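Local coordinates for putative type VI secretion protein (PDB 6SKI) that probably hydrolyses phospholipids as a toxic effector of the bacterial type VI secretion system, loaded onto the VgrG spike for delivery, at residues Thr283-Ile297 / Pro525-Met539. Numbering follows the deposited sequence.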
loop_
_atom_site.group_PDB
_atom_site.type_symbol
_atom_site.label_atom_id
_atom_site.label_comp_id
_atom_site.label_asym_id
_atom_site.label_seq_id
_atom_site.Cartn_x
_atom_site.Cartn_y
_atom_site.Cartn_z
ATOM N N THR A 283 -5.020 6.150 -10.921
ATOM C CA THR A 283 -6.188 5.308 -10.716
ATOM C C THR A 283 -6.224 4.241 -11.797
ATOM O O THR A 283 -5.892 4.510 -12.953
ATOM C CB THR A 283 -7.469 6.163 -10.728
ATOM O OG1 THR A 283 -7.651 6.764 -9.443
ATOM C CG2 THR A 283 -8.695 5.336 -11.081
ATOM N N ALA A 284 -6.609 3.028 -11.414
ATOM C CA ALA A 284 -6.708 1.926 -12.360
ATOM C C ALA A 284 -8.024 2.018 -13.118
ATOM O O ALA A 284 -9.099 1.933 -12.518
ATOM C CB ALA A 284 -6.607 0.593 -11.629
ATOM N N MET A 285 -7.943 2.175 -14.436
ATOM C CA MET A 285 -9.139 2.270 -15.255
ATOM C C MET A 285 -9.761 0.917 -15.543
ATOM O O MET A 285 -10.937 0.861 -15.914
ATOM C CB MET A 285 -8.826 2.967 -16.581
ATOM C CG MET A 285 -8.915 4.472 -16.523
ATOM S SD MET A 285 -8.745 5.282 -18.122
ATOM C CE MET A 285 -8.349 3.900 -19.182
ATOM N N ASN A 286 -9.014 -0.168 -15.368
ATOM C CA ASN A 286 -9.488 -1.510 -15.664
ATOM C C ASN A 286 -9.385 -2.392 -14.435
ATOM O O ASN A 286 -9.042 -3.573 -14.518
ATOM C CB ASN A 286 -8.724 -2.116 -16.835
ATOM C CG ASN A 286 -8.726 -1.222 -18.049
ATOM O OD1 ASN A 286 -9.781 -0.853 -18.555
ATOM N ND2 ASN A 286 -7.545 -0.876 -18.531
ATOM N N GLU A 287 -9.687 -1.827 -13.273
ATOM C CA GLU A 287 -9.839 -2.588 -12.044
ATOM C C GLU A 287 -11.326 -2.670 -11.743
ATOM O O GLU A 287 -11.999 -1.639 -11.646
ATOM C CB GLU A 287 -9.081 -1.940 -10.888
ATOM C CG GLU A 287 -9.337 -2.588 -9.542
ATOM C CD GLU A 287 -8.899 -4.034 -9.493
ATOM O OE1 GLU A 287 -7.985 -4.413 -10.250
ATOM O OE2 GLU A 287 -9.467 -4.800 -8.692
ATOM N N TYR A 288 -11.834 -3.891 -11.603
ATOM C CA TYR A 288 -13.268 -4.116 -11.555
ATOM C C TYR A 288 -13.697 -5.021 -10.414
ATOM O O TYR A 288 -14.885 -5.333 -10.313
ATOM C CB TYR A 288 -13.744 -4.722 -12.880
ATOM C CG TYR A 288 -13.424 -3.863 -14.074
ATOM C CD1 TYR A 288 -13.874 -2.559 -14.149
ATOM C CD2 TYR A 288 -12.645 -4.346 -15.110
ATOM C CE1 TYR A 288 -13.577 -1.769 -15.231
ATOM C CE2 TYR A 288 -12.341 -3.562 -16.195
ATOM C CZ TYR A 288 -12.810 -2.274 -16.249
ATOM O OH TYR A 288 -12.514 -1.481 -17.329
ATOM N N ARG A 289 -12.776 -5.455 -9.562
ATOM C CA ARG A 289 -13.093 -6.410 -8.518
ATOM C C ARG A 289 -14.018 -5.790 -7.478
ATOM O O ARG A 289 -14.056 -4.574 -7.276
ATOM C CB ARG A 289 -11.811 -6.904 -7.856
ATOM C CG ARG A 289 -11.150 -8.040 -8.593
ATOM C CD ARG A 289 -9.895 -8.477 -7.887
ATOM N NE ARG A 289 -8.856 -7.463 -7.989
ATOM C CZ ARG A 289 -7.587 -7.666 -7.664
ATOM N NH1 ARG A 289 -7.203 -8.850 -7.217
ATOM N NH2 ARG A 289 -6.705 -6.687 -7.789
ATOM N N TYR A 290 -14.778 -6.656 -6.810
ATOM C CA TYR A 290 -15.689 -6.195 -5.773
ATOM C C TYR A 290 -14.935 -5.839 -4.500
ATOM O O TYR A 290 -15.249 -4.838 -3.847
ATOM C CB TYR A 290 -16.747 -7.267 -5.496
ATOM C CG TYR A 290 -17.646 -6.967 -4.322
ATOM C CD1 TYR A 290 -18.852 -6.310 -4.499
ATOM C CD2 TYR A 290 -17.294 -7.348 -3.035
ATOM C CE1 TYR A 290 -19.675 -6.033 -3.433
ATOM C CE2 TYR A 290 -18.106 -7.073 -1.966
ATOM C CZ TYR A 290 -19.297 -6.418 -2.168
ATOM O OH TYR A 290 -20.118 -6.143 -1.100
ATOM N N ASN A 291 -13.935 -6.636 -4.142
ATOM C CA ASN A 291 -13.150 -6.404 -2.940
ATOM C C ASN A 291 -12.130 -5.291 -3.110
ATOM O O ASN A 291 -11.440 -4.953 -2.145
ATOM C CB ASN A 291 -12.435 -7.689 -2.527
ATOM C CG ASN A 291 -13.318 -8.612 -1.727
ATOM O OD1 ASN A 291 -14.246 -8.172 -1.054
ATOM N ND2 ASN A 291 -13.045 -9.904 -1.805
ATOM N N PHE A 292 -12.021 -4.712 -4.303
ATOM C CA PHE A 292 -11.077 -3.633 -4.578
ATOM C C PHE A 292 -11.888 -2.467 -5.117
ATOM O O PHE A 292 -12.029 -2.289 -6.326
ATOM C CB PHE A 292 -10.002 -4.075 -5.554
ATOM C CG PHE A 292 -9.079 -5.117 -5.004
ATOM C CD1 PHE A 292 -9.494 -6.430 -4.877
ATOM C CD2 PHE A 292 -7.798 -4.787 -4.616
ATOM C CE1 PHE A 292 -8.649 -7.388 -4.372
ATOM C CE2 PHE A 292 -6.950 -5.744 -4.113
ATOM C CZ PHE A 292 -7.375 -7.044 -3.992
ATOM N N SER A 293 -12.415 -1.665 -4.204
ATOM C CA SER A 293 -13.169 -0.474 -4.550
ATOM C C SER A 293 -12.306 0.752 -4.303
ATOM O O SER A 293 -11.546 0.806 -3.333
ATOM C CB SER A 293 -14.466 -0.396 -3.743
ATOM O OG SER A 293 -14.201 -0.337 -2.355
ATOM N N LEU A 294 -12.424 1.733 -5.186
ATOM C CA LEU A 294 -11.552 2.893 -5.173
ATOM C C LEU A 294 -12.042 3.925 -4.172
ATOM O O LEU A 294 -13.245 4.116 -4.002
ATOM C CB LEU A 294 -11.487 3.517 -6.565
ATOM C CG LEU A 294 -10.594 4.742 -6.726
ATOM C CD1 LEU A 294 -9.145 4.387 -6.498
ATOM C CD2 LEU A 294 -10.799 5.356 -8.090
ATOM N N ASN A 295 -11.101 4.561 -3.484
ATOM C CA ASN A 295 -11.348 5.816 -2.784
ATOM C C ASN A 295 -10.703 6.917 -3.614
ATOM O O ASN A 295 -9.475 7.026 -3.664
ATOM C CB ASN A 295 -10.795 5.790 -1.363
ATOM C CG ASN A 295 -11.418 4.706 -0.517
ATOM O OD1 ASN A 295 -12.276 4.978 0.321
ATOM N ND2 ASN A 295 -10.990 3.471 -0.725
ATOM N N SER A 296 -11.527 7.721 -4.268
ATOM C CA SER A 296 -11.045 8.665 -5.261
ATOM C C SER A 296 -10.892 10.057 -4.667
ATOM O O SER A 296 -11.648 10.471 -3.787
ATOM C CB SER A 296 -11.990 8.716 -6.460
ATOM O OG SER A 296 -11.769 9.878 -7.234
ATOM N N ILE A 297 -9.892 10.774 -5.166
ATOM C CA ILE A 297 -9.650 12.161 -4.813
ATOM C C ILE A 297 -9.960 13.082 -5.991
ATOM O O ILE A 297 -9.502 14.220 -6.029
ATOM C CB ILE A 297 -8.216 12.358 -4.298
ATOM C CG1 ILE A 297 -7.211 12.209 -5.439
ATOM C CG2 ILE A 297 -7.910 11.368 -3.196
ATOM C CD1 ILE A 297 -5.804 12.580 -5.066
ATOM N N PRO A 525 -12.536 -14.811 -4.429
ATOM C CA PRO A 525 -11.780 -13.677 -3.881
ATOM C C PRO A 525 -11.680 -12.509 -4.834
ATOM O O PRO A 525 -11.668 -11.356 -4.388
ATOM C CB PRO A 525 -10.399 -14.288 -3.605
ATOM C CG PRO A 525 -10.637 -15.763 -3.584
ATOM C CD PRO A 525 -11.661 -15.971 -4.640
ATOM N N ASN A 526 -11.620 -12.769 -6.134
ATOM C CA ASN A 526 -11.391 -11.750 -7.143
ATOM C C ASN A 526 -12.626 -11.580 -8.007
ATOM O O ASN A 526 -12.542 -11.372 -9.214
ATOM C CB ASN A 526 -10.181 -12.106 -7.997
ATOM C CG ASN A 526 -8.938 -12.314 -7.172
ATOM O OD1 ASN A 526 -8.469 -11.401 -6.497
ATOM N ND2 ASN A 526 -8.404 -13.525 -7.204
ATOM N N LYS A 527 -13.787 -11.641 -7.380
ATOM C CA LYS A 527 -15.029 -11.585 -8.128
ATOM C C LYS A 527 -15.297 -10.155 -8.583
ATOM O O LYS A 527 -15.092 -9.213 -7.816
ATOM C CB LYS A 527 -16.185 -12.089 -7.269
ATOM C CG LYS A 527 -17.505 -11.394 -7.494
ATOM C CD LYS A 527 -18.364 -11.467 -6.254
ATOM C CE LYS A 527 -19.358 -10.331 -6.210
ATOM N NZ LYS A 527 -19.914 -10.165 -4.841
ATOM N N PRO A 528 -15.728 -9.977 -9.827
ATOM C CA PRO A 528 -15.958 -8.625 -10.334
ATOM C C PRO A 528 -17.112 -7.948 -9.619
ATOM O O PRO A 528 -18.042 -8.596 -9.135
ATOM C CB PRO A 528 -16.280 -8.862 -11.812
ATOM C CG PRO A 528 -16.849 -10.237 -11.819
ATOM C CD PRO A 528 -15.955 -10.978 -10.877
ATOM N N ASN A 529 -17.045 -6.626 -9.556
ATOM C CA ASN A 529 -18.174 -5.862 -9.067
ATOM C C ASN A 529 -19.331 -6.000 -10.050
ATOM O O ASN A 529 -19.135 -6.255 -11.240
ATOM C CB ASN A 529 -17.778 -4.398 -8.885
ATOM C CG ASN A 529 -18.686 -3.658 -7.933
ATOM O OD1 ASN A 529 -18.901 -4.086 -6.801
ATOM N ND2 ASN A 529 -19.218 -2.532 -8.382
ATOM N N ASP A 530 -20.550 -5.849 -9.540
ATOM C CA ASP A 530 -21.721 -6.109 -10.364
ATOM C C ASP A 530 -21.754 -5.169 -11.561
ATOM O O ASP A 530 -21.505 -3.967 -11.434
ATOM C CB ASP A 530 -22.999 -5.962 -9.540
ATOM C CG ASP A 530 -24.061 -6.970 -9.935
ATOM O OD1 ASP A 530 -24.157 -8.023 -9.272
ATOM O OD2 ASP A 530 -24.796 -6.715 -10.912
ATOM N N ARG A 531 -22.045 -5.736 -12.730
ATOM C CA ARG A 531 -22.072 -5.090 -14.040
ATOM C C ARG A 531 -20.667 -4.745 -14.512
ATOM O O ARG A 531 -20.531 -4.025 -15.506
ATOM C CB ARG A 531 -22.948 -3.828 -14.081
ATOM C CG ARG A 531 -24.426 -4.099 -13.862
ATOM C CD ARG A 531 -25.214 -2.806 -13.780
ATOM N NE ARG A 531 -24.984 -1.955 -14.942
ATOM C CZ ARG A 531 -24.884 -0.631 -14.887
ATOM N NH1 ARG A 531 -24.997 -0.005 -13.724
ATOM N NH2 ARG A 531 -24.673 0.067 -15.995
ATOM N N TRP A 532 -19.624 -5.216 -13.823
ATOM C CA TRP A 532 -18.231 -4.989 -14.207
ATOM C C TRP A 532 -17.880 -3.505 -14.148
ATOM O O TRP A 532 -17.170 -2.983 -15.006
ATOM C CB TRP A 532 -17.931 -5.567 -15.590
ATOM C CG TRP A 532 -17.687 -7.036 -15.573
ATOM C CD1 TRP A 532 -18.622 -8.019 -15.674
ATOM C CD2 TRP A 532 -16.423 -7.694 -15.458
ATOM N NE1 TRP A 532 -18.021 -9.251 -15.622
ATOM C CE2 TRP A 532 -16.670 -9.077 -15.491
ATOM C CE3 TRP A 532 -15.106 -7.247 -15.328
ATOM C CZ2 TRP A 532 -15.651 -10.017 -15.398
ATOM C CZ3 TRP A 532 -14.098 -8.181 -15.237
ATOM C CH2 TRP A 532 -14.374 -9.550 -15.272
ATOM N N ILE A 533 -18.386 -2.827 -13.123
ATOM C CA ILE A 533 -18.115 -1.417 -12.882
ATOM C C ILE A 533 -17.590 -1.292 -11.463
ATOM O O ILE A 533 -18.256 -1.717 -10.514
ATOM C CB ILE A 533 -19.364 -0.544 -13.074
ATOM C CG1 ILE A 533 -19.918 -0.704 -14.486
ATOM C CG2 ILE A 533 -19.045 0.909 -12.790
ATOM C CD1 ILE A 533 -21.405 -0.498 -14.575
ATOM N N ARG A 534 -16.405 -0.711 -11.318
ATOM C CA ARG A 534 -15.781 -0.607 -10.010
ATOM C C ARG A 534 -16.540 0.373 -9.124
ATOM O O ARG A 534 -17.082 1.378 -9.588
ATOM C CB ARG A 534 -14.330 -0.162 -10.158
ATOM C CG ARG A 534 -13.495 -0.304 -8.911
ATOM C CD ARG A 534 -12.276 0.580 -9.003
ATOM N NE ARG A 534 -11.222 0.155 -8.093
ATOM C CZ ARG A 534 -9.975 0.600 -8.149
ATOM N NH1 ARG A 534 -9.632 1.482 -9.074
ATOM N NH2 ARG A 534 -9.073 0.166 -7.283
ATOM N N SER A 535 -16.567 0.069 -7.830
ATOM C CA SER A 535 -17.203 0.940 -6.851
ATOM C C SER A 535 -16.231 2.042 -6.457
ATOM O O SER A 535 -15.117 1.763 -6.005
ATOM C CB SER A 535 -17.634 0.142 -5.625
ATOM O OG SER A 535 -18.978 -0.285 -5.740
ATOM N N VAL A 536 -16.644 3.291 -6.635
ATOM C CA VAL A 536 -15.821 4.448 -6.315
ATOM C C VAL A 536 -16.481 5.216 -5.181
ATOM O O VAL A 536 -17.681 5.510 -5.235
ATOM C CB VAL A 536 -15.613 5.347 -7.544
ATOM C CG1 VAL A 536 -14.564 6.390 -7.255
ATOM C CG2 VAL A 536 -15.209 4.512 -8.736
ATOM N N TRP A 537 -15.699 5.531 -4.156
ATOM C CA TRP A 537 -16.118 6.362 -3.037
ATOM C C TRP A 537 -15.379 7.685 -3.166
ATOM O O TRP A 537 -14.155 7.733 -3.015
ATOM C CB TRP A 537 -15.804 5.690 -1.703
ATOM C CG TRP A 537 -16.120 4.226 -1.654
ATOM C CD1 TRP A 537 -15.265 3.220 -1.310
ATOM C CD2 TRP A 537 -17.377 3.601 -1.940
ATOM N NE1 TRP A 537 -15.906 2.010 -1.373
ATOM C CE2 TRP A 537 -17.205 2.215 -1.756
ATOM C CE3 TRP A 537 -18.630 4.076 -2.336
ATOM C CZ2 TRP A 537 -18.236 1.303 -1.956
ATOM C CZ3 TRP A 537 -19.651 3.169 -2.534
ATOM C CH2 TRP A 537 -19.448 1.798 -2.344
ATOM N N TYR A 538 -16.108 8.746 -3.483
ATOM C CA TYR A 538 -15.490 10.057 -3.549
ATOM C C TYR A 538 -15.461 10.701 -2.165
ATOM O O TYR A 538 -16.107 10.244 -1.219
ATOM C CB TYR A 538 -16.218 10.942 -4.556
ATOM C CG TYR A 538 -16.295 10.332 -5.936
ATOM C CD1 TYR A 538 -15.346 10.637 -6.899
ATOM C CD2 TYR A 538 -17.309 9.450 -6.273
ATOM C CE1 TYR A 538 -15.406 10.083 -8.158
ATOM C CE2 TYR A 538 -17.375 8.891 -7.532
ATOM C CZ TYR A 538 -16.421 9.211 -8.469
ATOM O OH TYR A 538 -16.481 8.658 -9.726
ATOM N N MET A 539 -14.688 11.774 -2.054
ATOM C CA MET A 539 -14.505 12.454 -0.778
ATOM C C MET A 539 -15.617 13.464 -0.520
ATOM O O MET A 539 -16.264 13.433 0.526
ATOM C CB MET A 539 -13.145 13.149 -0.742
ATOM C CG MET A 539 -12.063 12.347 -0.043
ATOM S SD MET A 539 -10.409 12.959 -0.407
ATOM C CE MET A 539 -10.759 14.670 -0.778
#
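L294-S296 and V536-Y538 run parallel, their short axes 27° apart, and L294 is gripped at both ends: its N donates a hydrogen bond to S535 O (2.8 Å) and its O accepts one from W537 N. Farther along, S296 N donates to W537 O. A second backbone junction lies in the loops, where N529 N hydrogen-bonds to Y288 O at 2.6 Å and Y290 N to K527 O.

R534 reaches from its own loop between E287 of the 285-293 loop and L294 of strand 294-296. With CG anti to the backbone N (chi1 -167°), its guanidinium is sandwiched, E287 CG over one face and L294 CB over the other. NE donates a hydrogen bond (3.1 Å) to F292 O, which lies in the guanidinium plane, while NE sits above the carbonyl plane. R289 sends NH1 to N526 OD1 at 2.9 Å, and its NE holds E287 OE2 in a salt bridge; E287 OE1 hydrogen-bonds to S489 OG. K527 NZ makes a cation-pi contact over the Y290 ring.

R534 NH2 also salt-bridges D245, which with S197 and H310 has charge-relay geometry consistent with an alpha/beta-hydrolase triad. The parallel pair joins 294-296, soon after strand 278-284, to 536-538, the last strand modelled; I297 and M539 touch helix 198-211.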